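Local coordinates for protein 2-C-methyl-D-erythritol 4-phosphate cytidylyltransferase (Neisseria gonorrhoeae, PDB 1VGW) that probably catalyses transfer of a cytidylyl group from CTP to 2-C-methyl-D-erythritol 4-phosphate, releasing diphosphate, in the second step of the DXP isoprenoid pathway, at residues 35-45 with 63-74; 114-125 with 165-173. All blocks are in the same frame, centred on the assembly; numbering follows the deposited sequence.

Interaction 1: residues 35-45 with 63-74; sequences TVLEHVLGIFE and FADKVQTAFPQV
L41 and F71 form the middle of the seam between helix 36-45 and helix 63-70, the helices of two consecutive beta-alpha-beta crossovers in this Rossmann-like sheet; the helices run roughly parallel, their axes 33° apart. L41 CB sits over the centre of one face of the F71 ring, a CH-pi contact 4.0 Å from the centroid. With CG anti to its own carbonyl carbon (chi1 -67°), L41 sends CD1 on to V67 CG1, 3.4 Å away and tightly packed, and CD2 toward V74 CG1. Branched aliphatic side chains suit this place, because L41 also rests on strands 7-12 and 52-56 and must fill space in several directions. The F71 ring reaches the helix backbone at G42 N and E38 O, beside a residue with no side chain.

At the helix start, T35 CG2 presses against F63 CE2 at 3.3 Å, while T35 OG1 lies in the plane of that ring, at its edge. Y28 meets F63 edge-to-face.

The direct polar bonds stay within each segment. T35, at the N-cap, accepts a weak bond from E38 N and donates through OG1 to E38 OE2 at 3.0 Å, meeting the carboxylate on its anti side. Q68 NE2 donates to V74 O at 2.7 Å, tying the turn after the helix back onto it. Water 1 bridges the segments, donating to E45 OE2 and accepting from Q73 N at 2.8 Å. E45 bends at chi2 (-89°), which lays its carboxylate against V74 CG2, with OE1 3.4 Å from that methyl.

The seam is thus held mainly by apolar packing, with polar links at its two ends: E38 OE2 is bonded to T35 OG1 and E45 OE2 to water 1, while the other oxygen of each glutamate lies beside apolar groups.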
loop_
_atom_site.group_PDB
_atom_site.type_symbol
_atom_site.label_atom_id
_atom_site.label_comp_id
_atom_site.label_asym_id
_atom_site.label_seq_id
_atom_site.Cartn_x
_atom_site.Cartn_y
_atom_site.Cartn_z
ATOM N N THR B 35 -5.847 11.789 -20.816
ATOM C CA THR B 35 -6.630 10.877 -19.995
ATOM C C THR B 35 -5.655 9.911 -19.296
ATOM O O THR B 35 -4.467 9.897 -19.624
ATOM C CB THR B 35 -7.644 10.070 -20.812
ATOM O OG1 THR B 35 -7.049 9.620 -22.045
ATOM C CG2 THR B 35 -8.872 10.915 -21.132
ATOM N N VAL B 36 -6.160 9.146 -18.333
ATOM C CA VAL B 36 -5.344 8.154 -17.618
ATOM C C VAL B 36 -4.839 7.126 -18.647
ATOM O O VAL B 36 -3.669 6.827 -18.721
ATOM C CB VAL B 36 -6.131 7.415 -16.531
ATOM C CG1 VAL B 36 -5.233 6.618 -15.595
ATOM C CG2 VAL B 36 -7.000 8.381 -15.728
ATOM N N LEU B 37 -5.736 6.662 -19.513
ATOM C CA LEU B 37 -5.375 5.724 -20.542
ATOM C C LEU B 37 -4.239 6.232 -21.430
ATOM O O LEU B 37 -3.195 5.575 -21.505
ATOM C CB LEU B 37 -6.555 5.298 -21.424
ATOM C CG LEU B 37 -6.204 4.078 -22.315
ATOM C CD1 LEU B 37 -5.721 2.929 -21.434
ATOM C CD2 LEU B 37 -7.412 3.624 -23.110
ATOM N N GLU B 38 -4.375 7.463 -21.946
ATOM C CA GLU B 38 -3.334 8.032 -22.798
ATOM C C GLU B 38 -2.014 8.124 -22.054
ATOM O O GLU B 38 -0.959 8.053 -22.659
ATOM C CB GLU B 38 -3.726 9.396 -23.330
ATOM C CG GLU B 38 -4.700 9.380 -24.487
ATOM C CD GLU B 38 -5.090 10.817 -24.863
ATOM O OE1 GLU B 38 -4.341 11.480 -25.593
ATOM O OE2 GLU B 38 -6.160 11.252 -24.371
ATOM N N HIS B 39 -2.080 8.338 -20.742
ATOM C CA HIS B 39 -0.879 8.363 -19.929
ATOM C C HIS B 39 -0.250 6.952 -19.894
ATOM O O HIS B 39 0.971 6.852 -19.896
ATOM C CB HIS B 39 -1.165 8.767 -18.495
ATOM C CG HIS B 39 -1.217 10.243 -18.279
ATOM N ND1 HIS B 39 -0.079 11.027 -18.320
ATOM C CD2 HIS B 39 -2.260 11.068 -18.014
ATOM C CE1 HIS B 39 -0.428 12.283 -18.082
ATOM N NE2 HIS B 39 -1.735 12.329 -17.895
ATOM N N VAL B 40 -1.103 5.930 -19.764
ATOM C CA VAL B 40 -0.609 4.560 -19.719
ATOM C C VAL B 40 0.002 4.119 -21.065
ATOM O O VAL B 40 1.044 3.463 -21.078
ATOM C CB VAL B 40 -1.645 3.531 -19.262
ATOM C CG1 VAL B 40 -1.140 2.098 -19.582
ATOM C CG2 VAL B 40 -1.816 3.572 -17.744
ATOM N N LEU B 41 -0.612 4.495 -22.174
ATOM C CA LEU B 41 -0.099 4.111 -23.486
ATOM C C LEU B 41 1.278 4.711 -23.740
ATOM O O LEU B 41 2.153 4.055 -24.324
ATOM C CB LEU B 41 -1.062 4.514 -24.592
ATOM C CG LEU B 41 -2.396 3.775 -24.587
ATOM C CD1 LEU B 41 -3.296 4.313 -25.681
ATOM C CD2 LEU B 41 -2.184 2.257 -24.767
ATOM N N GLY B 42 1.455 5.909 -23.188
ATOM C CA GLY B 42 2.661 6.676 -23.266
ATOM C C GLY B 42 3.848 5.959 -22.674
ATOM O O GLY B 42 4.978 6.074 -23.185
ATOM N N ILE B 43 3.644 5.225 -21.596
ATOM C CA ILE B 43 4.750 4.501 -20.956
ATOM C C ILE B 43 5.259 3.356 -21.816
ATOM O O ILE B 43 6.458 3.111 -21.869
ATOM C CB ILE B 43 4.291 3.986 -19.578
ATOM C CG1 ILE B 43 3.959 5.220 -18.677
ATOM C CG2 ILE B 43 5.339 3.130 -18.909
ATOM C CD1 ILE B 43 3.123 4.755 -17.446
ATOM N N PHE B 44 4.397 2.610 -22.498
ATOM C CA PHE B 44 4.804 1.494 -23.324
ATOM C C PHE B 44 5.319 1.908 -24.700
ATOM O O PHE B 44 6.370 1.419 -25.159
ATOM C CB PHE B 44 3.634 0.495 -23.489
ATOM C CG PHE B 44 3.251 -0.152 -22.179
ATOM C CD1 PHE B 44 3.897 -1.258 -21.689
ATOM C CD2 PHE B 44 2.208 0.393 -21.420
ATOM C CE1 PHE B 44 3.562 -1.803 -20.465
ATOM C CE2 PHE B 44 1.855 -0.159 -20.214
ATOM C CZ PHE B 44 2.512 -1.268 -19.729
ATOM N N GLU B 45 4.612 2.835 -25.370
ATOM C CA GLU B 45 5.023 3.324 -26.669
ATOM C C GLU B 45 6.400 3.951 -26.658
ATOM O O GLU B 45 7.116 3.813 -27.671
ATOM C CB GLU B 45 3.990 4.235 -27.305
ATOM C CG GLU B 45 2.707 3.432 -27.655
ATOM C CD GLU B 45 2.842 2.850 -29.057
ATOM O OE1 GLU B 45 2.655 1.632 -29.246
ATOM O OE2 GLU B 45 3.135 3.645 -29.983
ATOM N N PHE B 63 -14.932 7.001 -26.808
ATOM C CA PHE B 63 -13.732 7.806 -26.581
ATOM C C PHE B 63 -12.476 7.086 -27.082
ATOM O O PHE B 63 -11.495 7.757 -27.415
ATOM C CB PHE B 63 -13.545 8.290 -25.159
ATOM C CG PHE B 63 -12.408 9.252 -24.924
ATOM C CD1 PHE B 63 -12.423 10.526 -25.479
ATOM C CD2 PHE B 63 -11.326 8.911 -24.130
ATOM C CE1 PHE B 63 -11.380 11.417 -25.273
ATOM C CE2 PHE B 63 -10.283 9.791 -23.924
ATOM C CZ PHE B 63 -10.302 11.048 -24.496
ATOM N N ALA B 64 -12.565 5.772 -27.196
ATOM C CA ALA B 64 -11.536 4.906 -27.705
ATOM C C ALA B 64 -11.094 5.300 -29.116
ATOM O O ALA B 64 -9.887 5.270 -29.373
ATOM C CB ALA B 64 -11.985 3.453 -27.643
ATOM N N ASP B 65 -11.999 5.754 -29.970
ATOM C CA ASP B 65 -11.681 6.230 -31.311
ATOM C C ASP B 65 -10.693 7.395 -31.236
ATOM O O ASP B 65 -9.727 7.501 -31.982
ATOM C CB ASP B 65 -12.930 6.707 -32.046
ATOM C CG ASP B 65 -13.980 5.654 -32.258
ATOM O OD1 ASP B 65 -14.112 4.731 -31.424
ATOM O OD2 ASP B 65 -14.722 5.726 -33.270
ATOM N N LYS B 66 -10.921 8.290 -30.268
ATOM C CA LYS B 66 -10.010 9.422 -30.104
ATOM C C LYS B 66 -8.622 8.929 -29.706
ATOM O O LYS B 66 -7.614 9.460 -30.181
ATOM C CB LYS B 66 -10.543 10.450 -29.122
ATOM C CG LYS B 66 -11.798 11.174 -29.607
ATOM C CD LYS B 66 -12.232 12.274 -28.634
ATOM C CE LYS B 66 -13.560 12.879 -29.084
ATOM N NZ LYS B 66 -13.638 14.340 -28.818
ATOM N N VAL B 67 -8.573 7.894 -28.864
ATOM C CA VAL B 67 -7.299 7.315 -28.415
ATOM C C VAL B 67 -6.513 6.801 -29.617
ATOM O O VAL B 67 -5.344 7.088 -29.826
ATOM C CB VAL B 67 -7.531 6.163 -27.427
ATOM C CG1 VAL B 67 -6.221 5.592 -26.902
ATOM C CG2 VAL B 67 -8.384 6.625 -26.244
ATOM N N GLN B 68 -7.241 6.164 -30.546
ATOM C CA GLN B 68 -6.624 5.638 -31.734
ATOM C C GLN B 68 -5.886 6.674 -32.560
ATOM O O GLN B 68 -4.806 6.360 -33.079
ATOM C CB GLN B 68 -7.597 4.832 -32.598
ATOM C CG GLN B 68 -6.886 4.236 -33.828
ATOM C CD GLN B 68 -6.013 3.044 -33.503
ATOM O OE1 GLN B 68 -6.437 1.890 -33.531
ATOM N NE2 GLN B 68 -4.736 3.303 -33.178
ATOM N N THR B 69 -6.443 7.885 -32.685
ATOM C CA THR B 69 -5.807 8.957 -33.464
ATOM C C THR B 69 -4.592 9.500 -32.775
ATOM O O THR B 69 -3.681 10.063 -33.383
ATOM C CB THR B 69 -6.812 10.105 -33.690
ATOM O OG1 THR B 69 -7.715 9.727 -34.740
ATOM C CG2 THR B 69 -6.187 11.421 -34.003
ATOM N N ALA B 70 -4.490 9.403 -31.447
ATOM C CA ALA B 70 -3.253 9.944 -30.849
ATOM C C ALA B 70 -2.114 8.921 -30.901
ATOM O O ALA B 70 -0.934 9.306 -30.764
ATOM C CB ALA B 70 -3.540 10.391 -29.428
ATOM N N PHE B 71 -2.450 7.640 -31.007
ATOM C CA PHE B 71 -1.485 6.542 -31.058
ATOM C C PHE B 71 -1.750 5.635 -32.265
ATOM O O PHE B 71 -2.379 4.563 -32.210
ATOM C CB PHE B 71 -1.556 5.737 -29.739
ATOM C CG PHE B 71 -1.062 6.501 -28.537
ATOM C CD1 PHE B 71 -1.974 7.178 -27.722
ATOM C CD2 PHE B 71 0.265 6.615 -28.238
ATOM C CE1 PHE B 71 -1.557 7.930 -26.651
ATOM C CE2 PHE B 71 0.698 7.364 -27.162
ATOM C CZ PHE B 71 -0.212 8.030 -26.365
ATOM N N PRO B 72 -1.308 6.076 -33.451
ATOM C CA PRO B 72 -1.543 5.358 -34.685
ATOM C C PRO B 72 -0.995 3.948 -34.685
ATOM O O PRO B 72 -1.636 3.013 -35.203
ATOM C CB PRO B 72 -0.979 6.269 -35.763
ATOM C CG PRO B 72 0.030 7.103 -35.065
ATOM C CD PRO B 72 -0.500 7.291 -33.663
ATOM N N GLN B 73 0.122 3.687 -34.018
ATOM C CA GLN B 73 0.615 2.316 -33.977
ATOM C C GLN B 73 -0.054 1.427 -32.951
ATOM O O GLN B 73 0.062 0.190 -33.038
ATOM C CB GLN B 73 2.149 2.278 -33.828
ATOM C CG GLN B 73 2.826 2.476 -35.184
ATOM C CD GLN B 73 4.304 2.714 -35.075
ATOM O OE1 GLN B 73 4.827 3.126 -34.041
ATOM N NE2 GLN B 73 4.998 2.497 -36.192
ATOM N N VAL B 74 -0.740 1.979 -31.953
ATOM C CA VAL B 74 -1.443 1.146 -30.972
ATOM C C VAL B 74 -2.665 0.506 -31.597
ATOM O O VAL B 74 -3.357 1.075 -32.434
ATOM C CB VAL B 74 -1.859 2.032 -29.778
ATOM C CG1 VAL B 74 -2.847 1.339 -28.860
ATOM C CG2 VAL B 74 -0.641 2.499 -29.038
HETATM O O HOH W 1 1.578 5.063 -32.129
#

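Interaction 2: residues 114-125 with 165-173; sequences RCCLPSEALARL and QAQTPQLFQ
Q167 CA lies over the centre of one face of the R114 guanidinium, 3.9 Å above its plane, and T168 N lies over the same face; water 2 sits at the edge, in plane, accepting from both R114 NH1 and Q167 NE2. The guanidinium and the Q167 amide are turned 54° apart; N212 ND2 bonds Q167 OE1, and NE2 also donates to D209 O. The contact joins the loop and helix 119-129 of this Rossmann-like, GT-A-type fold to a chain that turns a corner at T168 between strands 163-167 and 169-173. Arginine suits the corner because its flat group can cover backbone while its N-H groups reach several partners: D111, N212 O and D144 of the second subunit. K214, predicted to position MEP, lies about 4 Å away, side chain to side chain.

Beyond the corner the contact turns apolar. P169, after a cis peptide bond, offers its compact ring to L117, L122 and L125. L125 has CG anti to its backbone N (chi1 176°), which brings CD2 to 3.8 Å from P169 CB, and its CG also meets L171 CB. Across the corner, Q170 NE2 donates to Q167 O at 3.2 Å, with a C=O...N angle of 178°.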
loop_
_atom_site.group_PDB
_atom_site.type_symbol
_atom_site.label_atom_id
_atom_site.label_comp_id
_atom_site.label_asym_id
_atom_site.label_seq_id
_atom_site.Cartn_x
_atom_site.Cartn_y
_atom_site.Cartn_z
ATOM N N ARG B 114 -3.292 1.993 -13.899
ATOM C CA ARG B 114 -1.989 2.103 -13.189
ATOM C C ARG B 114 -1.103 2.938 -14.133
ATOM O O ARG B 114 -0.257 2.437 -14.885
ATOM C CB ARG B 114 -1.396 0.781 -12.822
ATOM C CG ARG B 114 -1.966 0.002 -11.659
ATOM C CD ARG B 114 -1.195 -1.266 -11.334
ATOM N NE ARG B 114 -1.955 -2.212 -10.531
ATOM C CZ ARG B 114 -1.891 -2.324 -9.200
ATOM N NH1 ARG B 114 -1.100 -1.553 -8.468
ATOM N NH2 ARG B 114 -2.607 -3.249 -8.567
ATOM N N CYS B 115 -1.286 4.276 -14.019
ATOM C CA CYS B 115 -0.630 5.196 -14.907
ATOM C C CYS B 115 0.666 5.773 -14.446
ATOM O O CYS B 115 1.196 6.673 -15.132
ATOM C CB CYS B 115 -1.573 6.311 -15.394
ATOM S SG CYS B 115 -2.296 7.356 -14.074
ATOM N N CYS B 116 1.245 5.305 -13.376
ATOM C CA CYS B 116 2.510 5.829 -12.880
ATOM C C CYS B 116 3.572 4.750 -12.795
ATOM O O CYS B 116 4.527 4.870 -12.031
ATOM C CB CYS B 116 2.270 6.472 -11.498
ATOM S SG CYS B 116 1.243 7.994 -11.648
ATOM N N LEU B 117 3.425 3.694 -13.599
ATOM C CA LEU B 117 4.400 2.611 -13.616
ATOM C C LEU B 117 5.763 3.125 -14.060
ATOM O O LEU B 117 5.914 3.492 -15.227
ATOM C CB LEU B 117 3.901 1.568 -14.656
ATOM C CG LEU B 117 4.963 0.533 -15.089
ATOM C CD1 LEU B 117 5.251 -0.413 -13.941
ATOM C CD2 LEU B 117 4.582 -0.162 -16.378
ATOM N N PRO B 118 6.752 3.156 -13.191
ATOM C CA PRO B 118 8.067 3.621 -13.531
ATOM C C PRO B 118 8.715 2.824 -14.653
ATOM O O PRO B 118 8.987 1.617 -14.584
ATOM C CB PRO B 118 8.911 3.418 -12.279
ATOM C CG PRO B 118 8.066 2.771 -11.290
ATOM C CD PRO B 118 6.651 2.747 -11.777
ATOM N N SER B 119 9.251 3.559 -15.632
ATOM C CA SER B 119 9.979 2.949 -16.729
ATOM C C SER B 119 11.037 1.958 -16.270
ATOM O O SER B 119 11.265 0.913 -16.869
ATOM C CB SER B 119 10.680 4.087 -17.518
ATOM O OG SER B 119 11.068 3.531 -18.758
ATOM N N GLU B 120 11.742 2.261 -15.186
ATOM C CA GLU B 120 12.750 1.367 -14.651
ATOM C C GLU B 120 12.151 0.032 -14.195
ATOM O O GLU B 120 12.785 -1.029 -14.323
ATOM C CB GLU B 120 13.453 2.059 -13.468
ATOM C CG GLU B 120 14.912 1.688 -13.335
ATOM C CD GLU B 120 15.686 2.504 -12.318
ATOM O OE1 GLU B 120 16.726 1.994 -11.801
ATOM O OE2 GLU B 120 15.306 3.667 -12.032
ATOM N N ALA B 121 10.919 0.093 -13.679
ATOM C CA ALA B 121 10.221 -1.085 -13.180
ATOM C C ALA B 121 9.839 -2.019 -14.335
ATOM O O ALA B 121 9.863 -3.233 -14.226
ATOM C CB ALA B 121 8.989 -0.698 -12.372
ATOM N N LEU B 122 9.484 -1.406 -15.464
ATOM C CA LEU B 122 9.114 -2.140 -16.668
ATOM C C LEU B 122 10.333 -2.901 -17.203
ATOM O O LEU B 122 10.204 -4.102 -17.508
ATOM C CB LEU B 122 8.532 -1.218 -17.707
ATOM C CG LEU B 122 8.026 -1.739 -19.021
ATOM C CD1 LEU B 122 6.969 -2.817 -18.875
ATOM C CD2 LEU B 122 7.485 -0.628 -19.916
ATOM N N ALA B 123 11.484 -2.235 -17.246
ATOM C CA ALA B 123 12.728 -2.810 -17.685
ATOM C C ALA B 123 13.101 -4.041 -16.862
ATOM O O ALA B 123 13.400 -5.100 -17.450
ATOM C CB ALA B 123 13.862 -1.789 -17.651
ATOM N N ARG B 124 13.074 -3.945 -15.537
ATOM C CA ARG B 124 13.343 -5.101 -14.672
ATOM C C ARG B 124 12.410 -6.277 -14.966
ATOM O O ARG B 124 12.848 -7.430 -15.070
ATOM C CB ARG B 124 13.118 -4.689 -13.212
ATOM C CG ARG B 124 14.370 -4.408 -12.418
ATOM C CD ARG B 124 14.135 -4.633 -10.934
ATOM N NE ARG B 124 13.026 -3.868 -10.426
ATOM C CZ ARG B 124 12.944 -2.572 -10.196
ATOM N NH1 ARG B 124 11.809 -2.078 -9.706
ATOM N NH2 ARG B 124 13.954 -1.758 -10.451
ATOM N N LEU B 125 11.111 -6.037 -15.132
ATOM C CA LEU B 125 10.200 -7.151 -15.433
ATOM C C LEU B 125 10.565 -7.836 -16.732
ATOM O O LEU B 125 10.456 -9.059 -16.874
ATOM C CB LEU B 125 8.761 -6.655 -15.480
ATOM C CG LEU B 125 7.643 -7.602 -15.861
ATOM C CD1 LEU B 125 7.447 -8.675 -14.772
ATOM C CD2 LEU B 125 6.321 -6.853 -16.097
ATOM N N GLN B 165 2.398 -8.097 -2.148
ATOM C CA GLN B 165 1.190 -7.600 -2.786
ATOM C C GLN B 165 1.425 -7.518 -4.300
ATOM O O GLN B 165 2.365 -6.856 -4.715
ATOM C CB GLN B 165 0.834 -6.191 -2.296
ATOM C CG GLN B 165 0.724 -6.065 -0.799
ATOM C CD GLN B 165 1.057 -4.652 -0.329
ATOM O OE1 GLN B 165 0.237 -3.747 -0.432
ATOM N NE2 GLN B 165 2.281 -4.500 0.170
ATOM N N ALA B 166 0.565 -8.142 -5.091
ATOM C CA ALA B 166 0.724 -8.147 -6.523
ATOM C C ALA B 166 0.353 -6.821 -7.169
ATOM O O ALA B 166 -0.600 -6.140 -6.729
ATOM C CB ALA B 166 -0.150 -9.275 -7.083
ATOM N N GLN B 167 1.074 -6.410 -8.179
ATOM C CA GLN B 167 0.821 -5.243 -9.012
ATOM C C GLN B 167 0.716 -5.755 -10.459
ATOM O O GLN B 167 0.362 -6.947 -10.623
ATOM C CB GLN B 167 1.929 -4.211 -8.913
ATOM C CG GLN B 167 2.138 -3.635 -7.531
ATOM C CD GLN B 167 3.131 -2.501 -7.459
ATOM O OE1 GLN B 167 4.191 -2.503 -8.121
ATOM N NE2 GLN B 167 2.802 -1.503 -6.625
ATOM N N THR B 168 0.816 -4.915 -11.452
ATOM C CA THR B 168 0.835 -5.272 -12.856
ATOM C C THR B 168 1.973 -4.460 -13.462
ATOM O O THR B 168 2.436 -3.506 -12.776
ATOM C CB THR B 168 -0.478 -5.058 -13.563
ATOM O OG1 THR B 168 -0.694 -3.661 -13.753
ATOM C CG2 THR B 168 -1.694 -5.651 -12.838
ATOM N N PRO B 169 2.504 -4.791 -14.629
ATOM C CA PRO B 169 2.062 -5.850 -15.495
ATOM C C PRO B 169 2.434 -7.225 -15.012
ATOM O O PRO B 169 3.255 -7.348 -14.085
ATOM C CB PRO B 169 2.780 -5.552 -16.835
ATOM C CG PRO B 169 3.362 -4.184 -16.688
ATOM C CD PRO B 169 3.712 -4.094 -15.209
ATOM N N GLN B 170 1.723 -8.225 -15.470
ATOM C CA GLN B 170 1.955 -9.656 -15.211
ATOM C C GLN B 170 2.347 -10.250 -16.593
ATOM O O GLN B 170 1.517 -10.169 -17.502
ATOM C CB GLN B 170 0.671 -10.343 -14.691
ATOM C CG GLN B 170 0.212 -9.609 -13.405
ATOM C CD GLN B 170 -0.542 -10.424 -12.399
ATOM O OE1 GLN B 170 -1.197 -11.432 -12.631
ATOM N NE2 GLN B 170 -0.555 -9.953 -11.122
ATOM N N LEU B 171 3.561 -10.751 -16.684
ATOM C CA LEU B 171 4.133 -11.218 -17.962
ATOM C C LEU B 171 4.199 -12.705 -18.159
ATOM O O LEU B 171 4.971 -13.384 -17.448
ATOM C CB LEU B 171 5.486 -10.545 -18.090
ATOM C CG LEU B 171 6.720 -11.021 -18.749
ATOM C CD1 LEU B 171 6.666 -12.281 -19.591
ATOM C CD2 LEU B 171 7.428 -9.908 -19.498
ATOM N N PHE B 172 3.466 -13.247 -19.138
ATOM C CA PHE B 172 3.482 -14.645 -19.491
ATOM C C PHE B 172 3.537 -14.910 -21.005
ATOM O O PHE B 172 3.100 -14.082 -21.824
ATOM C CB PHE B 172 2.224 -15.368 -18.911
ATOM C CG PHE B 172 2.197 -15.282 -17.407
ATOM C CD1 PHE B 172 1.279 -14.415 -16.787
ATOM C CD2 PHE B 172 3.129 -15.930 -16.616
ATOM C CE1 PHE B 172 1.333 -14.279 -15.406
ATOM C CE2 PHE B 172 3.161 -15.825 -15.246
ATOM C CZ PHE B 172 2.223 -14.951 -14.635
ATOM N N GLN B 173 4.072 -16.068 -21.382
ATOM C CA GLN B 173 4.116 -16.536 -22.766
ATOM C C GLN B 173 2.663 -16.626 -23.265
ATOM O O GLN B 173 1.821 -17.143 -22.509
ATOM C CB GLN B 173 4.711 -17.979 -22.843
ATOM C CG GLN B 173 6.225 -18.045 -22.679
ATOM C CD GLN B 173 6.701 -19.502 -22.762
ATOM O OE1 GLN B 173 6.740 -20.083 -23.859
ATOM N NE2 GLN B 173 6.927 -20.098 -21.594
HETATM O O HOH W 2 -0.198 -1.724 -5.319
#

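From the N terminus, the chain first lays helix 36-45 beside strand 7-12, passes through strand 52-56 and returns in helix 63-70, where interaction 1 closes a short loop of 17 residues. Only later does 114-125 open interaction 2, whose longer loop carries strands 136-141, 146-149 and 154-158 before strand 163-167 and the corner bring the chain back. The two loops follow in series and neither nest nor cross. They still meet in space: V36 CG1 is 3.4 Å from C115 SG, and V40 CG2 packs on R114 O. Helix 36-45 thus joins the outer helix 63-70 to the segment 114-125 and, through it, to strand 163-167, whose Q165 pairs with a strand of the second subunit.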